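Local coordinates for organophosphorus hydrolase (Pseudomonas pseudoalcaligenes, PDB 4LE6), which binds two zinc ions in a metallo-beta-lactamase fold and probably hydrolyses organophosphate triesters, at residues D266-S269 / D270-R273. Residues are numbered along the deposited sequence; the frame is centred on the assembly and turned at random.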
# COMPACT_ATOMS: atom_id res chain seq x y z
N ASP A 266 5.16 15.32 -21.51
CA ASP A 266 6.58 15.59 -21.37
C ASP A 266 6.91 16.72 -22.35
O ASP A 266 6.56 16.64 -23.53
CB ASP A 266 7.41 14.36 -21.73
CG ASP A 266 7.28 13.24 -20.72
OD1 ASP A 266 7.07 13.51 -19.52
OD2 ASP A 266 7.40 12.06 -21.13
N VAL A 267 7.58 17.77 -21.89
CA VAL A 267 7.96 18.85 -22.81
C VAL A 267 8.93 18.35 -23.88
O VAL A 267 8.82 18.72 -25.04
CB VAL A 267 8.60 20.04 -22.07
CG1 VAL A 267 9.15 21.07 -23.07
CG2 VAL A 267 7.59 20.66 -21.12
N ASP A 268 9.86 17.49 -23.47
CA ASP A 268 10.82 16.88 -24.37
C ASP A 268 10.88 15.38 -24.09
O ASP A 268 11.56 14.94 -23.15
CB ASP A 268 12.18 17.52 -24.16
CG ASP A 268 13.19 17.05 -25.17
OD1 ASP A 268 13.15 15.85 -25.57
OD2 ASP A 268 13.99 17.90 -25.59
N SER A 269 10.20 14.58 -24.90
CA SER A 269 9.96 13.18 -24.56
C SER A 269 11.23 12.32 -24.65
O SER A 269 11.44 11.44 -23.81
CB SER A 269 8.84 12.59 -25.43
OG SER A 269 9.14 12.73 -26.80
N ASP A 270 12.07 12.59 -25.65
CA ASP A 270 13.37 11.93 -25.77
C ASP A 270 14.22 12.17 -24.53
O ASP A 270 14.77 11.24 -23.93
CB ASP A 270 14.13 12.45 -26.98
CG ASP A 270 13.50 12.03 -28.29
OD1 ASP A 270 12.63 11.13 -28.27
OD2 ASP A 270 13.88 12.60 -29.33
N GLN A 271 14.35 13.43 -24.15
CA GLN A 271 15.12 13.79 -22.97
C GLN A 271 14.51 13.19 -21.70
O GLN A 271 15.22 12.63 -20.85
CB GLN A 271 15.21 15.31 -22.86
CG GLN A 271 16.12 15.76 -21.75
CD GLN A 271 16.31 17.26 -21.72
OE1 GLN A 271 15.36 18.03 -21.88
NE2 GLN A 271 17.55 17.69 -21.51
N ALA A 272 13.19 13.33 -21.54
CA ALA A 272 12.51 12.74 -20.39
C ALA A 272 12.80 11.24 -20.32
O ALA A 272 13.07 10.69 -19.25
CB ALA A 272 11.01 12.97 -20.47
N ARG A 273 12.78 10.59 -21.48
CA ARG A 273 13.07 9.15 -21.54
C ARG A 273 14.52 8.83 -21.15
O ARG A 273 14.77 7.89 -20.38
CB ARG A 273 12.76 8.62 -22.95
CG ARG A 273 13.42 7.30 -23.29
CD ARG A 273 12.75 6.62 -24.47
NE ARG A 273 12.52 7.47 -25.63
CZ ARG A 273 13.47 7.94 -26.43
NH1 ARG A 273 14.75 7.68 -26.19
NH2 ARG A 273 13.15 8.70 -27.47
O HOH W 1 11.83 14.92 -27.87
O HOH W 2 10.40 10.49 -27.35
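The D268 carboxylate and the Q271 amide have planes 52° apart, and the two side chains cross at about a right angle. Q271 CB lies 3.5 Å from D268 CG. D270 CA sits 3.6 Å above one face of the R273 guanidinium, offset toward the rim. R273 NH2 forms a salt bridge of 2.6 Å with D270 OD1. D268 sits at the N-cap, and its OD1 accepts the capping bond from Q271 N. This bond is 3.1 Å long and nearly straight, and it meets OD1 from above the carboxylate plane, 53° out of it. D268 CG lies anti to the backbone N (chi1 -173°), which swings the carboxylate toward the helix start. Water 1 bridges the same OD1 to a second amide there, D270 N. Water 2 joins D270 OD1 to S269 OG. The first helical backbone bonds run from A272 N to D268 O, 2.8 Å, and from R273 N to S269 O. On the buried side, A272 CB packs 3.7 Å from D266 CG. D266 OD1 hydrogen-bonds ND1 of the zinc ligand H226, a second-shell position, and OD2 accepts from F263 N. The turn thus leads from strand 262-263 into helix 269-286, with S269 and R273 touching V262.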